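Glucose-6-phosphate isomerase (Thermus thermophilus, PDB 1ZZG) probably catalyses the reversible isomerisation of glucose 6-phosphate to fructose 6-phosphate, a step shared by glycolysis and gluconeogenesis. Local coordinates at residues A[53-63]-A[196-207]. Residues are numbered along the deposited sequence; the frame is centred on the assembly and turned at random.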
loop_
_atom_site.group_PDB
_atom_site.type_symbol
_atom_site.label_atom_id
_atom_site.label_comp_id
_atom_site.label_asym_id
_atom_site.label_seq_id
_atom_site.Cartn_x
_atom_site.Cartn_y
_atom_site.Cartn_z
ATOM N N LEU A 53 -18.681 -2.775 -23.164
ATOM C CA LEU A 53 -18.714 -3.822 -22.144
ATOM C C LEU A 53 -19.266 -5.137 -22.699
ATOM O O LEU A 53 -18.895 -6.213 -22.232
ATOM C CB LEU A 53 -19.527 -3.393 -20.918
ATOM C CG LEU A 53 -21.040 -3.598 -20.939
ATOM C CD1 LEU A 53 -21.597 -3.361 -19.541
ATOM C CD2 LEU A 53 -21.673 -2.663 -21.962
ATOM N N ARG A 54 -20.154 -5.055 -23.686
ATOM C CA ARG A 54 -20.701 -6.270 -24.286
ATOM C C ARG A 54 -19.588 -6.952 -25.073
ATOM O O ARG A 54 -19.417 -8.171 -25.007
ATOM C CB ARG A 54 -21.883 -5.939 -25.203
ATOM C CG ARG A 54 -23.118 -5.500 -24.436
ATOM C CD ARG A 54 -24.331 -5.344 -25.335
ATOM N NE ARG A 54 -25.534 -5.117 -24.540
ATOM C CZ ARG A 54 -26.754 -4.968 -25.046
ATOM N NH1 ARG A 54 -26.943 -5.017 -26.357
ATOM N NH2 ARG A 54 -27.789 -4.773 -24.237
ATOM N N GLU A 55 -18.824 -6.143 -25.802
ATOM C CA GLU A 55 -17.700 -6.626 -26.593
ATOM C C GLU A 55 -16.675 -7.290 -25.664
ATOM O O GLU A 55 -16.066 -8.307 -26.010
ATOM C CB GLU A 55 -17.061 -5.450 -27.328
ATOM C CG GLU A 55 -15.895 -5.812 -28.222
ATOM C CD GLU A 55 -15.227 -4.583 -28.822
ATOM O OE1 GLU A 55 -15.940 -3.742 -29.412
ATOM O OE2 GLU A 55 -13.990 -4.462 -28.706
ATOM N N VAL A 56 -16.484 -6.703 -24.485
ATOM C CA VAL A 56 -15.553 -7.249 -23.502
ATOM C C VAL A 56 -16.079 -8.594 -22.997
ATOM O O VAL A 56 -15.337 -9.577 -22.932
ATOM C CB VAL A 56 -15.373 -6.279 -22.305
ATOM C CG1 VAL A 56 -14.622 -6.965 -21.165
ATOM C CG2 VAL A 56 -14.611 -5.042 -22.763
ATOM N N ARG A 57 -17.361 -8.642 -22.647
ATOM C CA ARG A 57 -17.961 -9.878 -22.160
ATOM C C ARG A 57 -17.873 -11.001 -23.195
ATOM O O ARG A 57 -17.521 -12.133 -22.868
ATOM C CB ARG A 57 -19.431 -9.660 -21.789
ATOM C CG ARG A 57 -19.684 -8.974 -20.447
ATOM C CD ARG A 57 -21.192 -8.829 -20.228
ATOM N NE ARG A 57 -21.563 -8.247 -18.938
ATOM C CZ ARG A 57 -21.311 -8.817 -17.766
ATOM N NH1 ARG A 57 -20.682 -9.982 -17.726
ATOM N NH2 ARG A 57 -21.702 -8.234 -16.641
ATOM N N ARG A 58 -18.204 -10.693 -24.442
ATOM C CA ARG A 58 -18.159 -11.715 -25.482
ATOM C C ARG A 58 -16.751 -12.276 -25.654
ATOM O O ARG A 58 -16.573 -13.480 -25.851
ATOM C CB ARG A 58 -18.679 -11.150 -26.805
ATOM C CG ARG A 58 -20.175 -10.820 -26.788
ATOM C CD ARG A 58 -21.035 -12.037 -26.423
ATOM N NE ARG A 58 -21.273 -12.196 -24.985
ATOM C CZ ARG A 58 -22.045 -11.391 -24.257
ATOM N NH1 ARG A 58 -22.660 -10.362 -24.826
ATOM N NH2 ARG A 58 -22.214 -11.619 -22.960
ATOM N N TYR A 59 -15.752 -11.406 -25.569
ATOM C CA TYR A 59 -14.366 -11.836 -25.701
ATOM C C TYR A 59 -13.994 -12.770 -24.556
ATOM O O TYR A 59 -13.340 -13.789 -24.762
ATOM C CB TYR A 59 -13.419 -10.632 -25.691
ATOM C CG TYR A 59 -11.960 -11.027 -25.636
ATOM C CD1 TYR A 59 -11.331 -11.607 -26.736
ATOM C CD2 TYR A 59 -11.216 -10.846 -24.471
ATOM C CE1 TYR A 59 -9.997 -11.996 -26.675
ATOM C CE2 TYR A 59 -9.890 -11.231 -24.401
ATOM C CZ TYR A 59 -9.284 -11.804 -25.504
ATOM O OH TYR A 59 -7.960 -12.166 -25.431
ATOM N N ARG A 60 -14.413 -12.410 -23.346
ATOM C CA ARG A 60 -14.112 -13.210 -22.163
ATOM C C ARG A 60 -14.733 -14.591 -22.288
ATOM O O ARG A 60 -14.068 -15.607 -22.078
ATOM C CB ARG A 60 -14.649 -12.514 -20.905
ATOM C CG ARG A 60 -14.266 -13.191 -19.595
ATOM C CD ARG A 60 -15.245 -14.284 -19.151
ATOM N NE ARG A 60 -14.766 -14.919 -17.922
ATOM C CZ ARG A 60 -13.806 -15.842 -17.880
ATOM N NH1 ARG A 60 -13.228 -16.260 -19.005
ATOM N NH2 ARG A 60 -13.392 -16.317 -16.709
ATOM N N GLU A 61 -16.016 -14.611 -22.631
ATOM C CA GLU A 61 -16.762 -15.851 -22.788
ATOM C C GLU A 61 -16.155 -16.775 -23.837
ATOM O O GLU A 61 -16.255 -17.996 -23.729
ATOM C CB GLU A 61 -18.213 -15.525 -23.135
ATOM C CG GLU A 61 -19.001 -14.989 -21.951
ATOM C CD GLU A 61 -20.306 -14.342 -22.360
ATOM O OE1 GLU A 61 -20.848 -14.711 -23.418
ATOM O OE2 GLU A 61 -20.795 -13.471 -21.618
ATOM N N ALA A 62 -15.515 -16.193 -24.845
ATOM C CA ALA A 62 -14.897 -16.986 -25.902
ATOM C C ALA A 62 -13.559 -17.571 -25.446
ATOM O O ALA A 62 -12.943 -18.369 -26.159
ATOM C CB ALA A 62 -14.700 -16.130 -27.148
ATOM N N ASN A 63 -13.118 -17.185 -24.252
ATOM C CA ASN A 63 -11.850 -17.670 -23.716
ATOM C C ASN A 63 -11.959 -18.177 -22.288
ATOM O O ASN A 63 -11.316 -17.650 -21.382
ATOM C CB ASN A 63 -10.809 -16.559 -23.794
ATOM C CG ASN A 63 -10.452 -16.213 -25.219
ATOM O OD1 ASN A 63 -9.672 -16.914 -25.860
ATOM N ND2 ASN A 63 -11.036 -15.133 -25.734
ATOM N N LEU A 196 -12.413 -2.894 -17.334
ATOM C CA LEU A 196 -13.483 -3.812 -17.723
ATOM C C LEU A 196 -12.996 -5.187 -18.165
ATOM O O LEU A 196 -13.585 -6.202 -17.784
ATOM C CB LEU A 196 -14.346 -3.198 -18.824
ATOM C CG LEU A 196 -15.018 -1.885 -18.413
ATOM C CD1 LEU A 196 -15.843 -1.362 -19.567
ATOM C CD2 LEU A 196 -15.875 -2.107 -17.170
ATOM N N LEU A 197 -11.925 -5.229 -18.954
ATOM C CA LEU A 197 -11.402 -6.506 -19.430
ATOM C C LEU A 197 -10.987 -7.418 -18.267
ATOM O O LEU A 197 -11.479 -8.539 -18.148
ATOM C CB LEU A 197 -10.220 -6.288 -20.383
ATOM C CG LEU A 197 -9.676 -7.588 -20.995
ATOM C CD1 LEU A 197 -10.801 -8.321 -21.739
ATOM C CD2 LEU A 197 -8.525 -7.273 -21.940
ATOM N N PRO A 198 -10.065 -6.960 -17.400
ATOM C CA PRO A 198 -9.699 -7.855 -16.296
ATOM C C PRO A 198 -10.899 -8.197 -15.415
ATOM O O PRO A 198 -11.020 -9.324 -14.957
ATOM C CB PRO A 198 -8.611 -7.074 -15.544
ATOM C CG PRO A 198 -8.869 -5.628 -15.934
ATOM C CD PRO A 198 -9.226 -5.747 -17.394
ATOM N N LEU A 199 -11.795 -7.237 -15.192
ATOM C CA LEU A 199 -12.973 -7.504 -14.365
ATOM C C LEU A 199 -13.869 -8.576 -14.974
ATOM O O LEU A 199 -14.512 -9.346 -14.251
ATOM C CB LEU A 199 -13.792 -6.235 -14.141
ATOM C CG LEU A 199 -13.424 -5.421 -12.902
ATOM C CD1 LEU A 199 -14.338 -4.204 -12.825
ATOM C CD2 LEU A 199 -13.562 -6.280 -11.640
ATOM N N ALA A 200 -13.915 -8.625 -16.303
ATOM C CA ALA A 200 -14.731 -9.628 -16.980
ATOM C C ALA A 200 -14.204 -11.003 -16.592
ATOM O O ALA A 200 -14.966 -11.868 -16.169
ATOM C CB ALA A 200 -14.666 -9.438 -18.496
ATOM N N PHE A 201 -12.892 -11.192 -16.724
ATOM C CA PHE A 201 -12.265 -12.463 -16.383
ATOM C C PHE A 201 -12.369 -12.750 -14.890
ATOM O O PHE A 201 -12.215 -13.891 -14.458
ATOM C CB PHE A 201 -10.804 -12.468 -16.846
ATOM C CG PHE A 201 -10.649 -12.764 -18.312
ATOM C CD1 PHE A 201 -10.630 -14.083 -18.770
ATOM C CD2 PHE A 201 -10.599 -11.731 -19.241
ATOM C CE1 PHE A 201 -10.564 -14.365 -20.138
ATOM C CE2 PHE A 201 -10.534 -11.998 -20.609
ATOM C CZ PHE A 201 -10.517 -13.318 -21.061
ATOM N N ALA A 202 -12.641 -11.711 -14.106
ATOM C CA ALA A 202 -12.793 -11.871 -12.665
ATOM C C ALA A 202 -14.244 -12.252 -12.358
ATOM O O ALA A 202 -14.603 -12.524 -11.210
ATOM C CB ALA A 202 -12.421 -10.576 -11.954
ATOM N N GLY A 203 -15.069 -12.261 -13.400
ATOM C CA GLY A 203 -16.475 -12.603 -13.253
ATOM C C GLY A 203 -17.325 -11.570 -12.531
ATOM O O GLY A 203 -18.347 -11.915 -11.937
ATOM N N ALA A 204 -16.909 -10.309 -12.575
ATOM C CA ALA A 204 -17.639 -9.235 -11.906
ATOM C C ALA A 204 -18.742 -8.648 -12.790
ATOM O O ALA A 204 -18.719 -8.802 -14.011
ATOM C CB ALA A 204 -16.668 -8.140 -11.490
ATOM N N ASP A 205 -19.693 -7.957 -12.167
ATOM C CA ASP A 205 -20.805 -7.351 -12.900
ATOM C C ASP A 205 -20.435 -5.969 -13.457
ATOM O O ASP A 205 -20.610 -4.944 -12.786
ATOM C CB ASP A 205 -22.026 -7.238 -11.984
ATOM C CG ASP A 205 -23.278 -6.805 -12.724
ATOM O OD1 ASP A 205 -23.202 -6.580 -13.949
ATOM O OD2 ASP A 205 -24.344 -6.698 -12.075
ATOM N N LEU A 206 -19.932 -5.956 -14.688
ATOM C CA LEU A 206 -19.519 -4.718 -15.349
ATOM C C LEU A 206 -20.672 -3.724 -15.480
ATOM O O LEU A 206 -20.489 -2.527 -15.280
ATOM C CB LEU A 206 -18.969 -5.030 -16.741
ATOM C CG LEU A 206 -17.974 -6.190 -16.801
ATOM C CD1 LEU A 206 -17.500 -6.368 -18.224
ATOM C CD2 LEU A 206 -16.801 -5.927 -15.867
ATOM N N ASP A 207 -21.856 -4.226 -15.820
ATOM C CA ASP A 207 -23.033 -3.375 -15.981
ATOM C C ASP A 207 -23.303 -2.562 -14.707
ATOM O O ASP A 207 -23.565 -1.359 -14.767
ATOM C CB ASP A 207 -24.257 -4.239 -16.313
ATOM C CG ASP A 207 -24.077 -5.034 -17.595
ATOM O OD1 ASP A 207 -24.513 -4.551 -18.663
ATOM O OD2 ASP A 207 -23.483 -6.135 -17.539
HETATM O O HOH W 1 -17.180 -13.989 -16.452
#
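V56 of helix 53-61 fits as a knob into a hole formed by L196, L197, A200 and L206. This is helix-helix packing on the five-stranded parallel sheet of one of the two SIS domains of the phosphoglucose isomerase fold. The axes of helix 53-61 and helix 196-201 cross at 44° and come within 9.2 Å. On the sheet side, V56 and L197 touch F178 of strand 176-179.

Apolar packing fills the middle. V56 CG1, anti to the backbone N, points into the hole and lies 3.6 Å from A200 CB. L53 CD1 reaches L206 CB. Y59 CD2 meets L197 CD1 at 3.7 Å, and Y59 CE2 comes to the edge of the F201 ring.

R60 and F201 make a CH-pi contact: R60 CG sits over the centre of the F201 ring, 3.7 Å from its centroid. The R60 chain bends at chi2 (-88°), which turns the guanidinium back along the rim of the ring, with F201 CD1 over one of its faces, 3.4 Å from NH1. The two planes are 47° apart, so this is not a parallel stack. A water bridges R60 NE to A200 O.

A salt-bridge network joins R57 to D205 and D207. The Schellman turn at G203 leads into the next helix, where D205 is the N-cap. L206 CG lies over one face of the R57 guanidinium. A leucine in place of R57 would probably leave the D205 and D207 carboxylates without their shared positive mate and weaken the tie between helix 53-61 and the start of helix 206-221. D207 OD2 accepts from both R57 NE and R57 NH2, the latter at 2.9 Å, with guanidinium and carboxylate nearly coplanar.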